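Local coordinates for protein putative aldehyde dehydrogenase (Burkholderia cenocepacia, PDB 4YWE) that probably oxidises aldehydes with NAD or NADP as electron acceptor, as other members of the aldehyde dehydrogenase family do, and binds calcium and magnesium ions, at residues A[138-144]-A[480-486]; A[170-176]-A[472-477]; A[150-154]-A[167-171]. All coordinates share one frame; numbering follows the deposited sequence.

Interaction 1: A[138-144]-A[480-486]; sequences GYTVLTV and KTIAIRH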
ATOM      1  N   GLY A 138      11.148 -17.577 -12.716  1.00 18.17           N
ATOM      2  CA  GLY A 138      11.318 -18.782 -11.927  1.00 18.25           C
ATOM      3  C   GLY A 138      11.435 -18.490 -10.445  1.00 17.59           C
ATOM      4  O   GLY A 138      11.756 -19.374  -9.651  1.00 17.65           O
ATOM      5  N   TYR A 139      11.173 -17.240 -10.074  1.00 17.01           N
ATOM      6  CA  TYR A 139      11.251 -16.815  -8.682  1.00 19.97           C
ATOM      7  C   TYR A 139       9.921 -16.279  -8.171  1.00 15.87           C
ATOM      8  O   TYR A 139       9.153 -15.676  -8.918  1.00 15.88           O
ATOM      9  CB  TYR A 139      12.326 -15.740  -8.505  1.00 21.94           C
ATOM     10  CG  TYR A 139      13.707 -16.272  -8.213  1.00 24.92           C
ATOM     11  CD1 TYR A 139      14.563 -16.644  -9.242  1.00 29.55           C
ATOM     12  CD2 TYR A 139      14.162 -16.390  -6.906  1.00 25.96           C
ATOM     13  CE1 TYR A 139      15.831 -17.126  -8.975  1.00 31.88           C
ATOM     14  CE2 TYR A 139      15.427 -16.869  -6.630  1.00 28.11           C
ATOM     15  CZ  TYR A 139      16.256 -17.236  -7.668  1.00 30.15           C
ATOM     16  OH  TYR A 139      17.516 -17.716  -7.396  1.00 28.46           O
ATOM     17  N   THR A 140       9.661 -16.504  -6.889  1.00 16.72           N
ATOM     18  CA  THR A 140       8.543 -15.866  -6.207  1.00 14.99           C
ATOM     19  C   THR A 140       9.043 -15.237  -4.912  1.00 14.49           C
ATOM     20  O   THR A 140       9.574 -15.925  -4.038  1.00 14.52           O
ATOM     21  CB  THR A 140       7.403 -16.854  -5.901  1.00 15.12           C
ATOM     22  OG1 THR A 140       6.789 -17.273  -7.127  1.00 17.27           O
ATOM     23  CG2 THR A 140       6.353 -16.189  -5.024  1.00 17.65           C
ATOM     24  N   VAL A 141       8.879 -13.926  -4.797  1.00 14.08           N
ATOM     25  CA  VAL A 141       9.365 -13.198  -3.635  1.00 13.64           C
ATOM     26  C   VAL A 141       8.195 -12.659  -2.826  1.00 13.21           C
ATOM     27  O   VAL A 141       7.340 -11.951  -3.355  1.00 13.12           O
ATOM     28  CB  VAL A 141      10.313 -12.063  -4.052  1.00 13.57           C
ATOM     29  CG1 VAL A 141      10.709 -11.226  -2.845  1.00 13.13           C
ATOM     30  CG2 VAL A 141      11.545 -12.630  -4.746  1.00 14.05           C
ATOM     31  N   LEU A 142       8.152 -13.009  -1.547  1.00 13.01           N
ATOM     32  CA  LEU A 142       7.130 -12.484  -0.651  1.00 18.28           C
ATOM     33  C   LEU A 142       7.771 -11.891   0.598  1.00 15.40           C
ATOM     34  O   LEU A 142       8.869 -12.284   0.993  1.00 12.43           O
ATOM     35  CB  LEU A 142       6.119 -13.569  -0.264  1.00 18.38           C
ATOM     36  CG  LEU A 142       6.586 -14.779   0.548  1.00 21.02           C
ATOM     37  CD1 LEU A 142       5.421 -15.367   1.327  1.00 19.65           C
ATOM     38  CD2 LEU A 142       7.201 -15.841  -0.351  1.00 20.51           C
ATOM     39  N   THR A 143       7.082 -10.935   1.208  1.00 11.96           N
ATOM     40  CA  THR A 143       7.552 -10.327   2.445  1.00 11.68           C
ATOM     41  C   THR A 143       6.500 -10.481   3.533  1.00 16.73           C
ATOM     42  O   THR A 143       5.301 -10.402   3.267  1.00 14.08           O
ATOM     43  CB  THR A 143       7.882  -8.835   2.264  1.00 11.42           C
ATOM     44  OG1 THR A 143       6.674  -8.097   2.046  1.00 18.10           O
ATOM     45  CG2 THR A 143       8.828  -8.628   1.085  1.00 11.62           C
ATOM     46  N   VAL A 144       6.958 -10.707   4.759  1.00 15.62           N
ATOM     47  CA  VAL A 144       6.060 -10.854   5.894  1.00 13.92           C
ATOM     48  C   VAL A 144       6.495  -9.914   7.008  1.00 11.19           C
ATOM     49  O   VAL A 144       7.685  -9.778   7.289  1.00 11.20           O
ATOM     50  CB  VAL A 144       6.012 -12.312   6.387  1.00 13.90           C
ATOM     51  CG1 VAL A 144       5.225 -13.175   5.413  1.00 12.21           C
ATOM     52  CG2 VAL A 144       7.420 -12.857   6.573  1.00 14.66           C
ATOM     53  N   LYS A 480      10.573  -9.459   6.944  1.00 15.62           N
ATOM     54  CA  LYS A 480      11.329 -10.619   6.495  1.00 13.92           C
ATOM     55  C   LYS A 480      11.025 -10.880   5.026  1.00 11.03           C
ATOM     56  O   LYS A 480       9.863 -10.973   4.634  1.00  9.70           O
ATOM     57  CB  LYS A 480      10.995 -11.855   7.334  1.00 16.07           C
ATOM     58  CG  LYS A 480      11.585 -13.146   6.774  1.00 16.96           C
ATOM     59  CD  LYS A 480      11.062 -14.378   7.502  1.00 15.79           C
ATOM     60  CE  LYS A 480      11.637 -14.486   8.904  1.00 14.94           C
ATOM     61  NZ  LYS A 480      11.102 -15.674   9.627  1.00  9.42           N
ATOM     62  N   THR A 481      12.069 -10.994   4.213  1.00 11.72           N
ATOM     63  CA  THR A 481      11.889 -11.266   2.791  1.00 14.33           C
ATOM     64  C   THR A 481      12.191 -12.731   2.474  1.00 12.24           C
ATOM     65  O   THR A 481      13.230 -13.263   2.866  1.00 10.10           O
ATOM     66  CB  THR A 481      12.780 -10.355   1.927  1.00 13.65           C
ATOM     67  OG1 THR A 481      12.509  -8.986   2.246  1.00 13.73           O
ATOM     68  CG2 THR A 481      12.512 -10.586   0.447  1.00 12.69           C
ATOM     69  N   ILE A 482      11.272 -13.377   1.766  1.00 13.60           N
ATOM     70  CA  ILE A 482      11.425 -14.783   1.413  1.00 10.85           C
ATOM     71  C   ILE A 482      11.501 -14.940  -0.101  1.00 12.72           C
ATOM     72  O   ILE A 482      10.531 -14.670  -0.810  1.00  9.16           O
ATOM     73  CB  ILE A 482      10.280 -15.625   1.996  1.00 11.55           C
ATOM     74  CG1 ILE A 482      10.215 -15.450   3.517  1.00 10.54           C
ATOM     75  CG2 ILE A 482      10.452 -17.091   1.618  1.00  9.72           C
ATOM     76  CD1 ILE A 482       9.015 -16.111   4.163  1.00 12.94           C
ATOM     77  N   ALA A 483      12.655 -15.378  -0.590  1.00 10.69           N
ATOM     78  CA  ALA A 483      12.865 -15.548  -2.024  1.00 16.34           C
ATOM     79  C   ALA A 483      12.862 -17.023  -2.412  1.00 13.83           C
ATOM     80  O   ALA A 483      13.777 -17.769  -2.064  1.00 13.49           O
ATOM     81  CB  ALA A 483      14.169 -14.890  -2.450  1.00 17.63           C
ATOM     82  N   ILE A 484      11.829 -17.435  -3.140  1.00 15.11           N
ATOM     83  CA  ILE A 484      11.680 -18.829  -3.537  1.00 15.90           C
ATOM     84  C   ILE A 484      12.108 -19.046  -4.984  1.00 14.58           C
ATOM     85  O   ILE A 484      11.500 -18.503  -5.905  1.00 14.70           O
ATOM     86  CB  ILE A 484      10.230 -19.306  -3.342  1.00 14.20           C
ATOM     87  CG1 ILE A 484       9.704 -18.883  -1.970  1.00  9.79           C
ATOM     88  CG2 ILE A 484      10.138 -20.813  -3.528  1.00 11.86           C
ATOM     89  CD1 ILE A 484       8.213 -19.084  -1.806  1.00 10.16           C
ATOM     90  N   ARG A 485      13.152 -19.845  -5.178  1.00 16.27           N
ATOM     91  CA  ARG A 485      13.558 -20.258  -6.517  1.00 20.52           C
ATOM     92  C   ARG A 485      12.872 -21.572  -6.867  1.00 20.55           C
ATOM     93  O   ARG A 485      13.190 -22.615  -6.298  1.00 22.00           O
ATOM     94  CB  ARG A 485      15.077 -20.405  -6.609  1.00 22.91           C
ATOM     95  CG  ARG A 485      15.581 -20.762  -7.997  1.00 28.26           C
ATOM     96  CD  ARG A 485      17.095 -20.898  -8.015  1.00 35.54           C
ATOM     97  NE  ARG A 485      17.595 -21.248  -9.341  1.00 41.74           N
ATOM     98  CZ  ARG A 485      17.702 -22.493  -9.792  1.00 46.84           C
ATOM     99  NH1 ARG A 485      17.341 -23.513  -9.024  1.00 48.13           N
ATOM    100  NH2 ARG A 485      18.167 -22.721 -11.013  1.00 50.75           N
ATOM    101  N   HIS A 486      11.928 -21.520  -7.801  1.00 19.40           N
ATOM    102  CA  HIS A 486      11.114 -22.688  -8.122  1.00 14.08           C
ATOM    103  C   HIS A 486      11.138 -23.038  -9.606  1.00 15.74           C
ATOM    104  O   HIS A 486      10.721 -24.126  -9.999  1.00 15.52           O
ATOM    105  CB  HIS A 486       9.670 -22.461  -7.664  1.00 13.20           C
ATOM    106  CG  HIS A 486       9.096 -21.146  -8.094  1.00 13.25           C
ATOM    107  ND1 HIS A 486       8.839 -20.841  -9.413  1.00 14.05           N
ATOM    108  CD2 HIS A 486       8.729 -20.057  -7.378  1.00 15.56           C
ATOM    109  CE1 HIS A 486       8.337 -19.622  -9.492  1.00 17.05           C
ATOM    110  NE2 HIS A 486       8.258 -19.125  -8.271  1.00 16.84           N
TER

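Interaction 2: A[170-176]-A[472-477]; sequences AALAAGN and ALYGFT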
ATOM      1  N   ALA A 170      -0.682  -1.145  19.982  1.00 11.34           N
ATOM      2  CA  ALA A 170      -0.094  -1.412  18.674  1.00 13.17           C
ATOM      3  C   ALA A 170       0.839  -2.617  18.735  1.00 15.22           C
ATOM      4  O   ALA A 170       0.874  -3.433  17.814  1.00 17.37           O
ATOM      5  CB  ALA A 170       0.652  -0.187  18.166  1.00 10.75           C
ATOM      6  N   ALA A 171       1.595  -2.718  19.825  1.00 15.05           N
ATOM      7  CA  ALA A 171       2.538  -3.816  20.011  1.00 14.15           C
ATOM      8  C   ALA A 171       1.810  -5.154  20.082  1.00 17.59           C
ATOM      9  O   ALA A 171       2.233  -6.136  19.472  1.00 19.05           O
ATOM     10  CB  ALA A 171       3.368  -3.592  21.269  1.00 14.67           C
ATOM     11  N   LEU A 172       0.713  -5.185  20.830  1.00 13.94           N
ATOM     12  CA  LEU A 172      -0.096  -6.392  20.956  1.00 13.20           C
ATOM     13  C   LEU A 172      -0.727  -6.777  19.623  1.00 13.11           C
ATOM     14  O   LEU A 172      -0.736  -7.950  19.249  1.00 13.61           O
ATOM     15  CB  LEU A 172      -1.183  -6.201  22.016  1.00 16.85           C
ATOM     16  CG  LEU A 172      -0.728  -6.281  23.472  1.00 17.33           C
ATOM     17  CD1 LEU A 172      -1.876  -5.937  24.411  1.00 13.47           C
ATOM     18  CD2 LEU A 172      -0.178  -7.668  23.773  1.00 15.40           C
ATOM     19  N   ALA A 173      -1.254  -5.784  18.914  1.00 12.31           N
ATOM     20  CA  ALA A 173      -1.896  -6.019  17.626  1.00 20.07           C
ATOM     21  C   ALA A 173      -0.892  -6.580  16.626  1.00 18.13           C
ATOM     22  O   ALA A 173      -1.241  -7.393  15.769  1.00 12.55           O
ATOM     23  CB  ALA A 173      -2.520  -4.733  17.094  1.00 12.27           C
ATOM     24  N   ALA A 174       0.359  -6.148  16.755  1.00 16.46           N
ATOM     25  CA  ALA A 174       1.431  -6.603  15.876  1.00 15.42           C
ATOM     26  C   ALA A 174       1.876  -8.025  16.218  1.00 17.28           C
ATOM     27  O   ALA A 174       2.558  -8.677  15.427  1.00 15.75           O
ATOM     28  CB  ALA A 174       2.612  -5.648  15.950  1.00 12.59           C
ATOM     29  N   GLY A 175       1.492  -8.499  17.401  1.00 15.00           N
ATOM     30  CA  GLY A 175       1.795  -9.859  17.809  1.00 12.71           C
ATOM     31  C   GLY A 175       2.934  -9.988  18.804  1.00 16.48           C
ATOM     32  O   GLY A 175       3.433 -11.088  19.049  1.00 16.67           O
ATOM     33  N   ASN A 176       3.342  -8.865  19.384  1.00 17.41           N
ATOM     34  CA  ASN A 176       4.422  -8.859  20.364  1.00 12.33           C
ATOM     35  C   ASN A 176       3.907  -9.149  21.771  1.00 20.11           C
ATOM     36  O   ASN A 176       2.727  -8.954  22.066  1.00 21.35           O
ATOM     37  CB  ASN A 176       5.148  -7.510  20.356  1.00 11.89           C
ATOM     38  CG  ASN A 176       5.719  -7.160  18.996  1.00 16.23           C
ATOM     39  OD1 ASN A 176       6.819  -7.584  18.644  1.00 15.84           O
ATOM     40  ND2 ASN A 176       4.977  -6.373  18.226  1.00 16.98           N
ATOM     41  N   ALA A 472       1.936   2.887  12.995  1.00  8.37           N
ATOM     42  CA  ALA A 472       2.643   2.451  14.194  1.00 10.72           C
ATOM     43  C   ALA A 472       2.999   0.968  14.138  1.00 15.79           C
ATOM     44  O   ALA A 472       4.000   0.540  14.716  1.00 17.77           O
ATOM     45  CB  ALA A 472       1.807   2.747  15.432  1.00  9.34           C
ATOM     46  N   LEU A 473       2.179   0.192  13.437  1.00 15.40           N
ATOM     47  CA  LEU A 473       2.386  -1.247  13.314  1.00 14.85           C
ATOM     48  C   LEU A 473       3.704  -1.589  12.620  1.00 11.24           C
ATOM     49  O   LEU A 473       4.285  -2.645  12.869  1.00 11.68           O
ATOM     50  CB  LEU A 473       1.220  -1.888  12.557  1.00 16.72           C
ATOM     51  CG  LEU A 473      -0.170  -1.734  13.178  1.00 18.67           C
ATOM     52  CD1 LEU A 473      -1.225  -2.356  12.281  1.00 17.91           C
ATOM     53  CD2 LEU A 473      -0.211  -2.353  14.567  1.00 16.22           C
ATOM     54  N   TYR A 474       4.171  -0.698  11.750  1.00 10.14           N
ATOM     55  CA  TYR A 474       5.425  -0.922  11.032  1.00 14.86           C
ATOM     56  C   TYR A 474       6.623  -0.779  11.964  1.00 17.86           C
ATOM     57  O   TYR A 474       7.671  -1.386  11.744  1.00 21.24           O
ATOM     58  CB  TYR A 474       5.554   0.043   9.854  1.00  6.96           C
ATOM     59  CG  TYR A 474       4.436  -0.083   8.846  1.00 17.28           C
ATOM     60  CD1 TYR A 474       4.345  -1.192   8.015  1.00 13.76           C
ATOM     61  CD2 TYR A 474       3.468   0.908   8.726  1.00 17.74           C
ATOM     62  CE1 TYR A 474       3.320  -1.313   7.094  1.00 17.37           C
ATOM     63  CE2 TYR A 474       2.443   0.796   7.808  1.00 20.17           C
ATOM     64  CZ  TYR A 474       2.373  -0.316   6.994  1.00 21.67           C
ATOM     65  OH  TYR A 474       1.351  -0.429   6.080  1.00 27.85           O
ATOM     66  N   GLY A 475       6.464   0.032  13.005  1.00 16.05           N
ATOM     67  CA  GLY A 475       7.506   0.199  13.999  1.00 14.29           C
ATOM     68  C   GLY A 475       7.555  -0.950  14.987  1.00 16.61           C
ATOM     69  O   GLY A 475       8.571  -1.169  15.648  1.00 19.32           O
ATOM     70  N   PHE A 476       6.454  -1.689  15.088  1.00 18.23           N
ATOM     71  CA  PHE A 476       6.368  -2.810  16.018  1.00 17.29           C
ATOM     72  C   PHE A 476       6.513  -4.155  15.309  1.00 16.97           C
ATOM     73  O   PHE A 476       6.286  -5.208  15.908  1.00 17.89           O
ATOM     74  CB  PHE A 476       5.051  -2.765  16.795  1.00 14.98           C
ATOM     75  CG  PHE A 476       5.033  -1.740  17.893  1.00 15.89           C
ATOM     76  CD1 PHE A 476       5.788  -1.924  19.038  1.00 16.74           C
ATOM     77  CD2 PHE A 476       4.260  -0.595  17.782  1.00 11.25           C
ATOM     78  CE1 PHE A 476       5.777  -0.985  20.052  1.00 15.97           C
ATOM     79  CE2 PHE A 476       4.244   0.346  18.793  1.00 16.57           C
ATOM     80  CZ  PHE A 476       5.002   0.152  19.929  1.00 17.23           C
ATOM     81  N   THR A 477       6.885  -4.113  14.034  1.00 15.20           N
ATOM     82  CA  THR A 477       7.208  -5.329  13.297  1.00 14.35           C
ATOM     83  C   THR A 477       8.544  -5.174  12.578  1.00 14.90           C
ATOM     84  O   THR A 477       9.098  -4.077  12.510  1.00 14.41           O
ATOM     85  CB  THR A 477       6.116  -5.701  12.261  1.00 14.27           C
ATOM     86  OG1 THR A 477       5.954  -4.636  11.316  1.00 13.36           O
ATOM     87  CG2 THR A 477       4.785  -5.983  12.952  1.00 10.46           C
TER

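Interaction 3: A[150-154]-A[167-171]; sequences VTGHI and SVGAA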
ATOM      1  N   VAL A 150       9.579  -9.600  22.025  1.00 15.58           N
ATOM      2  CA  VAL A 150       9.261  -8.944  23.283  1.00 12.75           C
ATOM      3  C   VAL A 150       9.537  -7.451  23.157  1.00 16.77           C
ATOM      4  O   VAL A 150      10.652  -7.044  22.830  1.00 12.21           O
ATOM      5  CB  VAL A 150      10.052  -9.552  24.452  1.00 13.26           C
ATOM      6  CG1 VAL A 150       9.795  -8.767  25.727  1.00 15.32           C
ATOM      7  CG2 VAL A 150       9.684 -11.017  24.634  1.00 13.76           C
ATOM      8  N   THR A 151       8.516  -6.638  23.407  1.00 12.42           N
ATOM      9  CA  THR A 151       8.658  -5.190  23.322  1.00 16.27           C
ATOM     10  C   THR A 151       8.653  -4.552  24.704  1.00 15.04           C
ATOM     11  O   THR A 151       7.830  -4.893  25.552  1.00 16.46           O
ATOM     12  CB  THR A 151       7.538  -4.556  22.474  1.00 14.49           C
ATOM     13  OG1 THR A 151       6.263  -4.954  22.989  1.00 18.06           O
ATOM     14  CG2 THR A 151       7.656  -4.994  21.022  1.00 11.27           C
ATOM     15  N   GLY A 152       9.586  -3.631  24.924  1.00 14.89           N
ATOM     16  CA  GLY A 152       9.648  -2.885  26.167  1.00 12.02           C
ATOM     17  C   GLY A 152       8.955  -1.546  26.032  1.00 13.52           C
ATOM     18  O   GLY A 152       9.068  -0.883  24.998  1.00 12.14           O
ATOM     19  N   HIS A 153       8.238  -1.140  27.073  1.00 12.50           N
ATOM     20  CA  HIS A 153       7.447   0.082  27.013  1.00 11.71           C
ATOM     21  C   HIS A 153       7.704   0.986  28.213  1.00 15.71           C
ATOM     22  O   HIS A 153       7.425   0.615  29.353  1.00 16.25           O
ATOM     23  CB  HIS A 153       5.958  -0.260  26.925  1.00 14.74           C
ATOM     24  CG  HIS A 153       5.609  -1.144  25.768  1.00 15.44           C
ATOM     25  ND1 HIS A 153       5.101  -0.654  24.584  1.00 11.23           N
ATOM     26  CD2 HIS A 153       5.697  -2.486  25.613  1.00 16.70           C
ATOM     27  CE1 HIS A 153       4.890  -1.657  23.750  1.00 11.22           C
ATOM     28  NE2 HIS A 153       5.243  -2.779  24.350  1.00 16.78           N
ATOM     29  N   ILE A 154       8.240   2.173  27.948  1.00 11.75           N
ATOM     30  CA  ILE A 154       8.428   3.176  28.987  1.00 17.22           C
ATOM     31  C   ILE A 154       7.304   4.199  28.889  1.00 15.35           C
ATOM     32  O   ILE A 154       7.229   4.962  27.926  1.00 18.80           O
ATOM     33  CB  ILE A 154       9.805   3.851  28.882  1.00 22.36           C
ATOM     34  CG1 ILE A 154      10.914   2.800  28.803  1.00 24.83           C
ATOM     35  CG2 ILE A 154      10.029   4.785  30.065  1.00 24.03           C
ATOM     36  CD1 ILE A 154      11.005   1.913  30.022  1.00 24.71           C
ATOM     37  N   SER A 167       0.908   2.572  22.618  1.00 14.22           N
ATOM     38  CA  SER A 167       2.147   1.802  22.592  1.00 10.79           C
ATOM     39  C   SER A 167       1.880   0.306  22.711  1.00 14.54           C
ATOM     40  O   SER A 167       2.258  -0.471  21.834  1.00 15.94           O
ATOM     41  CB  SER A 167       3.082   2.256  23.713  1.00 11.08           C
ATOM     42  OG  SER A 167       4.363   1.665  23.580  1.00 12.51           O
ATOM     43  N   VAL A 168       1.228  -0.089  23.799  1.00 15.38           N
ATOM     44  CA  VAL A 168       0.949  -1.496  24.059  1.00 12.67           C
ATOM     45  C   VAL A 168      -0.120  -2.015  23.100  1.00 15.01           C
ATOM     46  O   VAL A 168      -0.060  -3.159  22.651  1.00 17.88           O
ATOM     47  CB  VAL A 168       0.532  -1.708  25.528  1.00 13.00           C
ATOM     48  CG1 VAL A 168       0.243  -3.177  25.801  1.00 12.68           C
ATOM     49  CG2 VAL A 168       1.619  -1.197  26.459  1.00 12.80           C
ATOM     50  N   GLY A 169      -1.091  -1.166  22.779  1.00 13.41           N
ATOM     51  CA  GLY A 169      -2.152  -1.540  21.861  1.00 15.87           C
ATOM     52  C   GLY A 169      -1.652  -1.907  20.478  1.00 17.16           C
ATOM     53  O   GLY A 169      -2.130  -2.864  19.867  1.00 19.15           O
ATOM     54  N   ALA A 170      -0.682  -1.145  19.982  1.00 11.34           N
ATOM     55  CA  ALA A 170      -0.094  -1.412  18.674  1.00 13.17           C
ATOM     56  C   ALA A 170       0.839  -2.617  18.735  1.00 15.22           C
ATOM     57  O   ALA A 170       0.874  -3.433  17.814  1.00 17.37           O
ATOM     58  CB  ALA A 170       0.652  -0.187  18.166  1.00 10.75           C
ATOM     59  N   ALA A 171       1.595  -2.718  19.825  1.00 15.05           N
ATOM     60  CA  ALA A 171       2.538  -3.816  20.011  1.00 14.15           C
ATOM     61  C   ALA A 171       1.810  -5.154  20.082  1.00 17.59           C
ATOM     62  O   ALA A 171       2.233  -6.136  19.472  1.00 19.05           O
ATOM     63  CB  ALA A 171       3.368  -3.592  21.269  1.00 14.67           C
TER

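Interaction 1: A[138-144]-A[480-486]
Thr-140 OG1 and His-486 NE2 form the shortest polar bond here, 2.6 Å, with the hydroxyl at the edge of the imidazole near its plane. The ring folds back toward residues 138 to 140, with CG of His-486 between its own N and carbonyl carbon (chi1 49°). One ring face then lies over Gly-138 O, the atom that accepts His-486 N at 2.8 Å. From there strands 139-144 and 480-485 run antiparallel, as in the oligomerisation arm of aldehyde dehydrogenases. Thr-140 with Ile-484, Leu-142 with Ile-482 and Val-144 with Lys-480 are the hydrogen-bonded pairs, each closed by two backbone bonds. On their face, Leu-142 CD2 meets Ile-484 CD1 at 3.7 Å. The other face carries Tyr-139, Val-141 and Thr-143, where CB of Arg-485 sits over the Tyr-139 ring in a CH-pi contact, 3.9 Å from the centroid, and the extended chain of Arg-485 brings CD to 3.3 Å from Tyr-139 OH. Residues Thr-481 to Ile-484 also pair in parallel with a strand of the second subunit, continuing the sheet across the interface. Lys-480 NZ bonds Ala-433 O and Leu-436 O of that subunit and forms a salt bridge with Glu-146 of its own chain.

Interaction 2: A[170-176]-A[472-477]
Ala-170 directs its methyl at segment 472-477, where CB lies 3.7 Å from CD2 of Phe-476 and also touches CB of Ala-472. Its carbonyl O is approached by the CD2 branch of Leu-473 at 3.6 Å. Ala-171 puts CB over one face of the Phe-476 ring, offset toward the rim: a CH-pi contact with the methyl 4.0 Å from the ring centroid and 26° off the normal. The two successive alanines thus seat the phenyl group against the helix. Ala-173 offers its methyl to Leu-473 CD2, and Ala-174 packs its own against CB of Phe-476 and, at 3.7 Å, CG2 of Thr-477.

Helix 160-174 ends here in a Schellman motif. Gly-175 takes a positive phi of 103°, and two backbone bonds run back into the last turn, Asn-176 N to Ala-171 O and Gly-175 N to Leu-172 O. In this aldehyde dehydrogenase fold the helix end leads through Gly-175 and Asn-176 into strand 177-182, while segment 472-477 carries the chain from a short helical turn with weak backbone bonds into the C-terminal strand 477-485.

Asn-176 joins the helix end to segment 472-477. Its CG lies beside the backbone N and anti to the carbonyl carbon (chi1 -58°), which carries the amide across to the Phe-476 backbone. ND2 gives one bond to Phe-476 O at 2.9 Å and another to Ala-171 O at 3.0 Å, both acceptors lying near the amide plane and both bonds using a carbonyl lone pair. With Gly-149 N bonded to OD1, the buried amide is held at both ends and its rotation fixed. Helix 104-124 covers the same apolar cluster, Tyr-121 touching Ala-170, Ala-173 and Ala-472.

Interaction 3: A[150-154]-A[167-171]
His-153 reaches from strand 150-154 to the helix that follows it in the chain, within the beta-alpha-beta unit formed by strand 139-155, helix 160-174 and strand 177-182. The axes of segments 150-154 and 167-171 run nearly antiparallel, at 169°, and pass 9.6 Å apart; the imidazole spans this gap between sheet and helix. CB of His-153 points at the helix and comes no nearer to it than Ser-167 OG, at 4.2 Å. A chi1 of -56°, which turns CG away from the carbonyl carbon, stands the ring between the strand and the helical turn Ser-167 to Ala-171. CG is near Val-168 CG2, a methyl that covers one ring face, 4.1 Å from the centroid and 14° off the normal, as a CH-pi contact. ND1 meets Ser-167 OG at 2.6 Å, with the hydroxyl at the ring edge in its plane; the proton may lie on either atom. OG of Ser-167 comes forward because it lies anti to its own backbone N, and it also bonds Ser-231 OG on strand 229-233.

Farther round the ring, CE1 comes within 3.5 Å of Ala-171 CB, which sits at the edge near the ring plane. NE2 turns back to its own strand and shares a 2.8 Å hydrogen bond with Thr-151 OG1. Both ring nitrogens are therefore engaged, one by the helix and one by the strand, and these two bonds should fix the rotation of the buried imidazole. Cys-178 on strand 177-182 packs against the same histidine. Thr-151 adds a direct touch to the helix, its OG1 lying 3.6 Å from CB of Ala-171.

In the fold
Coming from the N terminus, the first of these segments lie on strand 139-155, whose early residues serve interaction 1 and whose later residues serve interaction 3. Interaction 3 closes a short loop with helix 160-174, tying sheet to helix. The end of that helix begins interaction 2, whose loop of nearly 300 residues closes on segment 472-477; Ala-170 and Ala-171 belong to both contacts, whose centres are 8 Å apart. Strand 477-485 then returns to the start of strand 139-155 in interaction 1, closing the outermost loop, within which the other two lie. Phe-476 of interaction 2 packs on His-153 and Thr-151 of interaction 3, whereas interaction 1 stands apart, toward the neighbouring subunits.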